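Local coordinates for DUF269-containing protein (Cyanothece sp. ATCC 51142, PDB 3NJ2) that is of unknown function but belongs to the DUF269 family and is associated with nitrogen fixation in this cyanobacterium, at residues I100-V111 against L123-V132; N27-L37 against L147-T155. One frame throughout, in Å; residues are numbered along the deposited sequence.

Contact 1. Residues I100-V111 against L123-V132; sequences IEKETGLLCQVV and LVWGGKLMVV
Gln109 and Trp125 form a hydrogen-bonded antiparallel pair: Gln109 N donates to Trp125 O (2.9 Å) and Trp125 N returns a bond to Gln109 O. Val111 and Leu123 repeat the exchange two residues on, Leu123 N reaching Val111 O at 2.8 Å. The Trp125 indole lies across the strand 109-111. Its CG stands between backbone N and carbonyl carbon (chi1 72°), and this turns the ring so that one face lies against Gln109 CB, which makes a CH-pi contact 3.9 Å from the centroid of the six-membered ring. Val111 CG2 meets the same ring at its edge. Between these pairs, Val110 and Val124 lie side by side and point the same way, to the other side of the sheet; beta-branched residues suit such extended backbone.

Gly126 leaves room for Leu106, whose CD2 comes to 3.5 Å from Gly126 CA. Tip to tip, Ile100 CD1 touches Val131 CG2 at 3.8 Å, joining the helix end to the bulge where Val131 and Val132 both face Val124.

Two waters bridge the segments: one donates to Leu107 O and accepts from Gly127 N; the other donates to both Gln109 OE1 and Trp125 O. Further out, Glu101 OE1, met from above the carboxylate plane, accepts from Cys108 N at 3.0 Å and so ties the helix end to the start of the strand region, while Thr104 OG1 accepts from Leu106 N in an ST turn; Gly105 takes the positive phi there.

Val110 and Val124 pack on Ala97 of helix 83-104, and Leu106 and Val131 on Val165 of helix 147-167. On the other face, Trp125 stacks edge-to-face with Trp121 of the second subunit.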
loop_
_atom_site.group_PDB
_atom_site.type_symbol
_atom_site.label_atom_id
_atom_site.label_comp_id
_atom_site.label_asym_id
_atom_site.label_seq_id
_atom_site.Cartn_x
_atom_site.Cartn_y
_atom_site.Cartn_z
ATOM N N ILE B 100 5.730 -9.124 14.941
ATOM C CA ILE B 100 4.827 -8.202 15.662
ATOM C C ILE B 100 3.601 -8.959 16.126
ATOM O O ILE B 100 3.232 -8.858 17.285
ATOM C CB ILE B 100 4.504 -6.985 14.765
ATOM C CG1 ILE B 100 5.775 -6.220 14.561
ATOM C CG2 ILE B 100 3.444 -6.103 15.502
ATOM C CD1 ILE B 100 5.569 -5.127 13.437
ATOM N N GLU B 101 2.993 -9.753 15.245
ATOM C CA GLU B 101 1.823 -10.521 15.567
ATOM C C GLU B 101 2.146 -11.554 16.656
ATOM O O GLU B 101 1.380 -11.665 17.622
ATOM C CB GLU B 101 1.341 -11.185 14.254
ATOM C CG GLU B 101 -0.059 -11.761 14.291
ATOM C CD GLU B 101 -0.603 -12.072 12.861
ATOM O OE1 GLU B 101 -0.514 -11.276 11.835
ATOM O OE2 GLU B 101 -1.196 -13.189 12.765
ATOM N N LYS B 102 3.276 -12.272 16.566
ATOM C CA LYS B 102 3.664 -13.288 17.591
ATOM C C LYS B 102 3.826 -12.656 18.967
ATOM O O LYS B 102 3.412 -13.229 20.011
ATOM C CB LYS B 102 4.998 -13.952 17.205
ATOM C CG LYS B 102 4.809 -15.007 16.159
ATOM C CD LYS B 102 6.021 -15.849 16.080
ATOM C CE LYS B 102 5.649 -17.195 15.483
ATOM N NZ LYS B 102 6.823 -17.687 14.741
ATOM N N GLU B 103 4.454 -11.511 19.055
ATOM C CA GLU B 103 4.819 -10.957 20.359
ATOM C C GLU B 103 3.705 -10.126 20.960
ATOM O O GLU B 103 3.676 -9.929 22.172
ATOM C CB GLU B 103 6.110 -10.112 20.201
ATOM C CG GLU B 103 7.389 -10.888 19.804
ATOM C CD GLU B 103 8.053 -11.574 20.992
ATOM O OE1 GLU B 103 9.061 -11.010 21.488
ATOM O OE2 GLU B 103 7.426 -12.579 21.474
ATOM N N THR B 104 2.806 -9.611 20.130
ATOM C CA THR B 104 1.721 -8.740 20.666
ATOM C C THR B 104 0.276 -9.294 20.555
ATOM O O THR B 104 -0.642 -8.792 21.189
ATOM C CB THR B 104 1.701 -7.358 19.938
ATOM O OG1 THR B 104 1.291 -7.551 18.570
ATOM C CG2 THR B 104 3.021 -6.660 20.081
ATOM N N GLY B 105 0.045 -10.294 19.700
ATOM C CA GLY B 105 -1.280 -10.761 19.411
ATOM C C GLY B 105 -2.018 -9.980 18.361
ATOM O O GLY B 105 -3.097 -10.416 17.877
ATOM N N LEU B 106 -1.410 -8.857 17.926
ATOM C CA LEU B 106 -2.124 -7.973 16.931
ATOM C C LEU B 106 -2.057 -8.591 15.504
ATOM O O LEU B 106 -0.986 -8.797 14.990
ATOM C CB LEU B 106 -1.473 -6.556 16.892
ATOM C CG LEU B 106 -2.245 -5.655 15.914
ATOM C CD1 LEU B 106 -3.726 -5.300 16.332
ATOM C CD2 LEU B 106 -1.508 -4.341 15.815
ATOM N N LEU B 107 -3.189 -8.902 14.896
ATOM C CA LEU B 107 -3.176 -9.429 13.531
ATOM C C LEU B 107 -2.692 -8.298 12.609
ATOM O O LEU B 107 -3.255 -7.188 12.688
ATOM C CB LEU B 107 -4.618 -9.848 13.119
ATOM C CG LEU B 107 -5.096 -11.067 13.977
ATOM C CD1 LEU B 107 -6.596 -11.281 13.765
ATOM C CD2 LEU B 107 -4.359 -12.387 13.788
ATOM N N CYS B 108 -1.662 -8.549 11.775
ATOM C CA CYS B 108 -1.068 -7.520 10.994
ATOM C C CYS B 108 -1.188 -7.891 9.479
ATOM O O CYS B 108 -1.112 -9.091 9.118
ATOM C CB CYS B 108 0.438 -7.343 11.431
ATOM S SG CYS B 108 0.663 -6.469 12.936
ATOM N N GLN B 109 -1.377 -6.887 8.647
ATOM C CA GLN B 109 -1.373 -7.046 7.167
ATOM C C GLN B 109 -0.264 -6.185 6.560
ATOM O O GLN B 109 0.263 -5.282 7.247
ATOM C CB GLN B 109 -2.706 -6.677 6.635
ATOM C CG GLN B 109 -3.660 -7.812 7.210
ATOM C CD GLN B 109 -5.054 -7.569 6.795
ATOM O OE1 GLN B 109 -5.681 -6.586 7.222
ATOM N NE2 GLN B 109 -5.574 -8.459 5.962
ATOM N N VAL B 110 0.169 -6.639 5.398
ATOM C CA VAL B 110 1.319 -6.024 4.749
ATOM C C VAL B 110 0.973 -5.624 3.329
ATOM O O VAL B 110 0.359 -6.442 2.537
ATOM C CB VAL B 110 2.519 -7.008 4.739
ATOM C CG1 VAL B 110 3.725 -6.363 4.037
ATOM C CG2 VAL B 110 2.936 -7.453 6.161
ATOM N N VAL B 111 1.371 -4.397 2.917
ATOM C CA VAL B 111 1.405 -4.010 1.516
ATOM C C VAL B 111 2.739 -3.378 1.165
ATOM O O VAL B 111 3.279 -2.552 1.911
ATOM C CB VAL B 111 0.255 -2.965 1.293
ATOM C CG1 VAL B 111 0.481 -1.971 0.081
ATOM C CG2 VAL B 111 -1.032 -3.685 1.226
ATOM N N LEU B 123 4.101 -0.928 4.053
ATOM C CA LEU B 123 3.135 -0.594 5.087
ATOM C C LEU B 123 2.775 -1.867 5.856
ATOM O O LEU B 123 2.432 -2.866 5.246
ATOM C CB LEU B 123 1.846 -0.005 4.526
ATOM C CG LEU B 123 2.240 1.192 3.632
ATOM C CD1 LEU B 123 0.960 1.668 2.966
ATOM C CD2 LEU B 123 2.942 2.278 4.497
ATOM N N VAL B 124 2.833 -1.826 7.174
ATOM C CA VAL B 124 2.290 -2.942 8.015
ATOM C C VAL B 124 1.317 -2.323 8.955
ATOM O O VAL B 124 1.661 -1.365 9.653
ATOM C CB VAL B 124 3.392 -3.640 8.700
ATOM C CG1 VAL B 124 2.846 -4.877 9.600
ATOM C CG2 VAL B 124 4.533 -4.142 7.686
ATOM N N TRP B 125 0.102 -2.847 8.998
ATOM C CA TRP B 125 -0.883 -2.290 9.934
ATOM C C TRP B 125 -1.663 -3.371 10.619
ATOM O O TRP B 125 -1.824 -4.432 10.056
ATOM C CB TRP B 125 -1.848 -1.297 9.320
ATOM C CG TRP B 125 -2.863 -1.819 8.432
ATOM C CD1 TRP B 125 -4.222 -1.974 8.700
ATOM C CD2 TRP B 125 -2.651 -2.367 7.100
ATOM N NE1 TRP B 125 -4.854 -2.567 7.611
ATOM C CE2 TRP B 125 -3.941 -2.758 6.609
ATOM C CE3 TRP B 125 -1.540 -2.473 6.229
ATOM C CZ2 TRP B 125 -4.131 -3.300 5.321
ATOM C CZ3 TRP B 125 -1.739 -3.062 4.954
ATOM C CH2 TRP B 125 -3.038 -3.465 4.522
ATOM N N GLY B 126 -2.139 -3.006 11.814
ATOM C CA GLY B 126 -2.978 -3.941 12.619
ATOM C C GLY B 126 -4.053 -3.058 13.234
ATOM O O GLY B 126 -3.732 -2.010 13.725
ATOM N N GLY B 127 -5.329 -3.483 13.175
ATOM C CA GLY B 127 -6.404 -2.565 13.644
ATOM C C GLY B 127 -6.312 -1.331 12.751
ATOM O O GLY B 127 -6.347 -1.481 11.565
ATOM N N LYS B 128 -6.256 -0.135 13.343
ATOM C CA LYS B 128 -6.020 1.068 12.510
ATOM C C LYS B 128 -4.713 1.687 12.903
ATOM O O LYS B 128 -4.475 2.875 12.742
ATOM C CB LYS B 128 -7.210 2.060 12.647
ATOM C CG LYS B 128 -8.535 1.461 12.140
ATOM C CD LYS B 128 -9.697 2.416 12.079
ATOM C CE LYS B 128 -10.878 1.657 11.510
ATOM N NZ LYS B 128 -12.068 2.537 11.448
ATOM N N LEU B 129 -3.778 0.879 13.370
ATOM C CA LEU B 129 -2.471 1.356 13.792
ATOM C C LEU B 129 -1.431 1.012 12.709
ATOM O O LEU B 129 -1.280 -0.195 12.362
ATOM C CB LEU B 129 -2.070 0.656 15.066
ATOM C CG LEU B 129 -0.717 1.130 15.580
ATOM C CD1 LEU B 129 -0.531 2.665 16.051
ATOM C CD2 LEU B 129 -0.473 0.130 16.698
ATOM N N MET B 130 -0.731 2.019 12.187
ATOM C CA MET B 130 0.437 1.764 11.335
ATOM C C MET B 130 1.656 1.388 12.116
ATOM O O MET B 130 2.335 2.266 12.802
ATOM C CB MET B 130 0.762 3.040 10.562
ATOM C CG MET B 130 -0.315 3.627 9.835
ATOM S SD MET B 130 -0.946 2.583 8.550
ATOM C CE MET B 130 0.702 1.755 7.809
ATOM N N VAL B 131 1.987 0.089 12.105
ATOM C CA VAL B 131 3.170 -0.390 12.847
ATOM C C VAL B 131 4.480 -0.349 12.063
ATOM O O VAL B 131 5.542 -0.350 12.718
ATOM C CB VAL B 131 2.929 -1.807 13.521
ATOM C CG1 VAL B 131 1.838 -1.708 14.612
ATOM C CG2 VAL B 131 2.605 -2.938 12.462
ATOM N N VAL B 132 4.415 -0.323 10.709
ATOM C CA VAL B 132 5.634 -0.018 9.896
ATOM C C VAL B 132 5.094 0.876 8.830
ATOM O O VAL B 132 4.055 0.578 8.254
ATOM C CB VAL B 132 6.208 -1.246 9.218
ATOM C CG1 VAL B 132 7.349 -0.812 8.230
ATOM C CG2 VAL B 132 6.714 -2.198 10.253
HETATM O O HOH W 1 -5.826 -6.210 12.562
HETATM O O HOH W 2 -4.556 -5.416 9.461
#

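Contact 2. Residues N27-L37 against L147-T155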
loop_
_atom_site.group_PDB
_atom_site.type_symbol
_atom_site.label_atom_id
_atom_site.label_comp_id
_atom_site.label_asym_id
_atom_site.label_seq_id
_atom_site.Cartn_x
_atom_site.Cartn_y
_atom_site.Cartn_z
ATOM N N ASN B 27 27.842 -17.602 10.349
ATOM C CA ASN B 27 26.681 -17.209 9.532
ATOM C C ASN B 27 25.564 -18.247 9.703
ATOM O O ASN B 27 24.383 -17.900 9.823
ATOM C CB ASN B 27 27.049 -17.103 8.041
ATOM C CG ASN B 27 27.981 -15.938 7.729
ATOM O OD1 ASN B 27 28.043 -14.925 8.447
ATOM N ND2 ASN B 27 28.719 -16.083 6.626
ATOM N N THR B 28 25.940 -19.532 9.710
ATOM C CA THR B 28 24.922 -20.589 9.856
ATOM C C THR B 28 24.245 -20.462 11.216
ATOM O O THR B 28 23.023 -20.620 11.326
ATOM C CB THR B 28 25.542 -22.011 9.626
ATOM O OG1 THR B 28 26.173 -22.048 8.341
ATOM C CG2 THR B 28 24.488 -23.133 9.723
ATOM N N LEU B 29 25.026 -20.195 12.259
ATOM C CA LEU B 29 24.433 -20.041 13.578
ATOM C C LEU B 29 23.495 -18.852 13.606
ATOM O O LEU B 29 22.409 -18.986 14.115
ATOM C CB LEU B 29 25.476 -19.926 14.682
ATOM C CG LEU B 29 25.834 -21.289 15.334
ATOM C CD1 LEU B 29 27.296 -21.300 15.635
ATOM C CD2 LEU B 29 24.995 -21.661 16.580
ATOM N N LEU B 30 23.883 -17.730 12.990
ATOM C CA LEU B 30 23.013 -16.529 12.992
ATOM C C LEU B 30 21.714 -16.845 12.289
ATOM O O LEU B 30 20.628 -16.487 12.753
ATOM C CB LEU B 30 23.810 -15.327 12.354
ATOM C CG LEU B 30 23.000 -14.045 12.344
ATOM C CD1 LEU B 30 22.613 -13.571 13.759
ATOM C CD2 LEU B 30 23.868 -13.020 11.628
ATOM N N VAL B 31 21.785 -17.541 11.145
ATOM C CA VAL B 31 20.572 -17.764 10.369
ATOM C C VAL B 31 19.637 -18.675 11.131
ATOM O O VAL B 31 18.462 -18.488 11.121
ATOM C CB VAL B 31 20.898 -18.350 8.958
ATOM C CG1 VAL B 31 19.636 -18.852 8.279
ATOM C CG2 VAL B 31 21.574 -17.225 8.131
ATOM N N GLU B 32 20.208 -19.673 11.808
ATOM C CA GLU B 32 19.346 -20.683 12.453
ATOM C C GLU B 32 18.843 -20.219 13.858
ATOM O O GLU B 32 17.808 -20.736 14.319
ATOM C CB GLU B 32 20.146 -22.007 12.643
ATOM C CG GLU B 32 20.619 -22.646 11.350
ATOM C CD GLU B 32 19.498 -23.175 10.498
ATOM O OE1 GLU B 32 18.415 -23.497 11.040
ATOM O OE2 GLU B 32 19.712 -23.254 9.251
ATOM N N GLN B 33 19.578 -19.318 14.504
ATOM C CA GLN B 33 19.246 -18.816 15.858
ATOM C C GLN B 33 18.350 -17.551 15.852
ATOM O O GLN B 33 17.472 -17.386 16.664
ATOM C CB GLN B 33 20.492 -18.452 16.627
ATOM C CG GLN B 33 21.306 -19.658 17.216
ATOM C CD GLN B 33 22.329 -19.140 18.220
ATOM O OE1 GLN B 33 23.184 -18.367 17.881
ATOM N NE2 GLN B 33 22.184 -19.527 19.469
ATOM N N SER B 34 18.644 -16.638 14.938
ATOM C CA SER B 34 17.862 -15.412 14.952
ATOM C C SER B 34 16.380 -15.543 14.753
ATOM O O SER B 34 15.962 -16.107 13.779
ATOM C CB SER B 34 18.408 -14.489 13.854
ATOM O OG SER B 34 17.492 -13.393 13.650
ATOM N N PRO B 35 15.522 -15.015 15.665
ATOM C CA PRO B 35 14.073 -15.157 15.409
ATOM C C PRO B 35 13.672 -14.396 14.121
ATOM O O PRO B 35 12.805 -14.838 13.449
ATOM C CB PRO B 35 13.433 -14.537 16.658
ATOM C CG PRO B 35 14.451 -14.861 17.715
ATOM C CD PRO B 35 15.814 -14.627 17.080
ATOM N N PHE B 36 14.360 -13.266 13.852
ATOM C CA PHE B 36 14.094 -12.541 12.612
ATOM C C PHE B 36 14.445 -13.330 11.375
ATOM O O PHE B 36 13.603 -13.452 10.525
ATOM C CB PHE B 36 14.653 -11.093 12.560
ATOM C CG PHE B 36 14.379 -10.491 11.243
ATOM C CD1 PHE B 36 13.054 -10.020 10.920
ATOM C CD2 PHE B 36 15.402 -10.395 10.267
ATOM C CE1 PHE B 36 12.765 -9.516 9.609
ATOM C CE2 PHE B 36 15.069 -9.908 9.028
ATOM C CZ PHE B 36 13.764 -9.516 8.696
ATOM N N LEU B 37 15.679 -13.833 11.331
ATOM C CA LEU B 37 16.019 -14.582 10.137
ATOM C C LEU B 37 15.179 -15.837 9.974
ATOM O O LEU B 37 14.889 -16.239 8.853
ATOM C CB LEU B 37 17.547 -14.861 10.110
ATOM C CG LEU B 37 18.484 -13.664 10.105
ATOM C CD1 LEU B 37 20.004 -13.996 10.120
ATOM C CD2 LEU B 37 18.118 -12.768 8.917
ATOM N N LEU B 147 24.713 -10.529 6.448
ATOM C CA LEU B 147 23.627 -11.147 7.215
ATOM C C LEU B 147 23.329 -10.375 8.481
ATOM O O LEU B 147 22.172 -10.237 8.876
ATOM C CB LEU B 147 23.984 -12.607 7.621
ATOM C CG LEU B 147 23.723 -13.535 6.438
ATOM C CD1 LEU B 147 24.608 -14.797 6.794
ATOM C CD2 LEU B 147 22.214 -13.799 6.227
ATOM N N GLU B 148 24.386 -9.906 9.155
ATOM C CA GLU B 148 24.244 -9.077 10.372
ATOM C C GLU B 148 23.425 -7.843 10.132
ATOM O O GLU B 148 22.569 -7.511 10.960
ATOM C CB GLU B 148 25.607 -8.651 10.930
ATOM C CG GLU B 148 26.328 -9.777 11.607
ATOM C CD GLU B 148 27.075 -10.751 10.658
ATOM O OE1 GLU B 148 27.203 -10.547 9.399
ATOM O OE2 GLU B 148 27.525 -11.783 11.225
ATOM N N LYS B 149 23.684 -7.144 9.023
ATOM C CA LYS B 149 22.910 -5.904 8.750
ATOM C C LYS B 149 21.464 -6.228 8.423
ATOM O O LYS B 149 20.553 -5.512 8.822
ATOM C CB LYS B 149 23.525 -5.074 7.640
ATOM C CG LYS B 149 24.907 -4.488 8.036
ATOM C CD LYS B 149 25.265 -3.425 7.033
ATOM C CE LYS B 149 26.590 -2.763 7.377
ATOM N NZ LYS B 149 26.495 -2.360 8.819
ATOM N N LEU B 150 21.257 -7.318 7.686
ATOM C CA LEU B 150 19.846 -7.790 7.442
ATOM C C LEU B 150 19.139 -8.095 8.783
ATOM O O LEU B 150 17.981 -7.656 9.000
ATOM C CB LEU B 150 19.965 -9.085 6.599
ATOM C CG LEU B 150 18.615 -9.863 6.432
ATOM C CD1 LEU B 150 17.545 -9.041 5.725
ATOM C CD2 LEU B 150 18.850 -11.120 5.636
ATOM N N ASN B 151 19.812 -8.845 9.635
ATOM C CA ASN B 151 19.182 -9.295 10.826
ATOM C C ASN B 151 18.897 -8.081 11.744
ATOM O O ASN B 151 17.812 -7.953 12.294
ATOM C CB ASN B 151 20.083 -10.266 11.571
ATOM C CG ASN B 151 19.456 -10.679 12.830
ATOM O OD1 ASN B 151 18.333 -11.164 12.798
ATOM N ND2 ASN B 151 20.159 -10.531 13.961
ATOM N N ASP B 152 19.873 -7.170 11.811
ATOM C CA ASP B 152 19.714 -6.063 12.733
ATOM C C ASP B 152 18.619 -5.111 12.236
ATOM O O ASP B 152 17.787 -4.608 13.043
ATOM C CB ASP B 152 20.993 -5.258 12.877
ATOM C CG ASP B 152 22.140 -6.029 13.601
ATOM O OD1 ASP B 152 21.914 -7.080 14.255
ATOM O OD2 ASP B 152 23.293 -5.558 13.465
ATOM N N GLN B 153 18.569 -4.822 10.917
ATOM C CA GLN B 153 17.504 -3.955 10.438
ATOM C C GLN B 153 16.117 -4.551 10.549
ATOM O O GLN B 153 15.191 -3.850 10.989
ATOM C CB GLN B 153 17.751 -3.495 9.018
ATOM C CG GLN B 153 19.003 -2.718 8.974
ATOM C CD GLN B 153 19.415 -2.280 7.604
ATOM O OE1 GLN B 153 18.572 -2.088 6.692
ATOM N NE2 GLN B 153 20.743 -2.127 7.431
ATOM N N GLY B 154 15.953 -5.838 10.223
ATOM C CA GLY B 154 14.588 -6.444 10.379
ATOM C C GLY B 154 14.173 -6.525 11.861
ATOM O O GLY B 154 12.976 -6.236 12.236
ATOM N N THR B 155 15.140 -6.839 12.722
ATOM C CA THR B 155 14.881 -6.894 14.190
ATOM C C THR B 155 14.466 -5.530 14.751
ATOM O O THR B 155 13.425 -5.402 15.418
ATOM C CB THR B 155 16.059 -7.495 14.959
ATOM O OG1 THR B 155 16.284 -8.832 14.508
ATOM C CG2 THR B 155 15.779 -7.592 16.441
HETATM O O HOH W 3 28.070 -12.366 7.790
#
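Ser34 OG donates a short hydrogen bond, 2.5 Å, to Asn151 OD1, arriving from above the amide's carbonyl plane. The same OG accepts from Leu37 N (3.0 Å, nearly straight at 175°), so this serine caps helix 35-37 at its N-terminus while tying it to helix 147-155. Asn151 reaches across because its CG is anti to the backbone N (chi1 177°). At the far end the link is indirect: a water donates to both Asn27 OD1 and Glu148 OE1.

Aromatic contact centres on Phe36, a knob among Leu150, Asn151, Gly154 and Thr155. Gly154 CA sits 3.6 Å from the centroid of the Phe36 ring, over the face; having no side chain, glycine lets the ring lie directly on the helix backbone.

Leucines and Val31 supply most of the rest, with Asn27 and Glu148 at the margin. Leu147 sends CD1 to Asn27 CB (3.6 Å) and CD2 to Val31 CG2 (4.0 Å). Leu37 and Leu150 cross at an angle, their CD2 atoms 3.7 Å apart, and Leu30 CD2 lies against the bent side chain of Glu148.

Apolar packing thus supplies most of the touching surface, whereas one buried hydroxyl, gripped as both donor and acceptor, probably sets where the break between helices 24-33 and 35-46 meets helix 147-167.

In the fold
Both contacts are partly buried, but contact 1 has exposed residues, Leu107 and Gln109, at its margin, whereas none of the touching residues of contact 2 is exposed. In contact 1 backbone hydrogen bonds pair strands 109-114 and 120-126, while apolar side chains hold the end of helix 83-104 and the loop after it to the bulge and Gly126; contact 2 brings the N-terminal helices onto helix 147-167 through side chains. Contact 1 is nested inside the loop that contact 2 closes; their centres lie about 21 Å apart and their nearest atoms about 7 Å. Helices 83-104 and 147-167 connect them, each lending residues to one and packing beside the other. Only contact 1 reaches the second subunit.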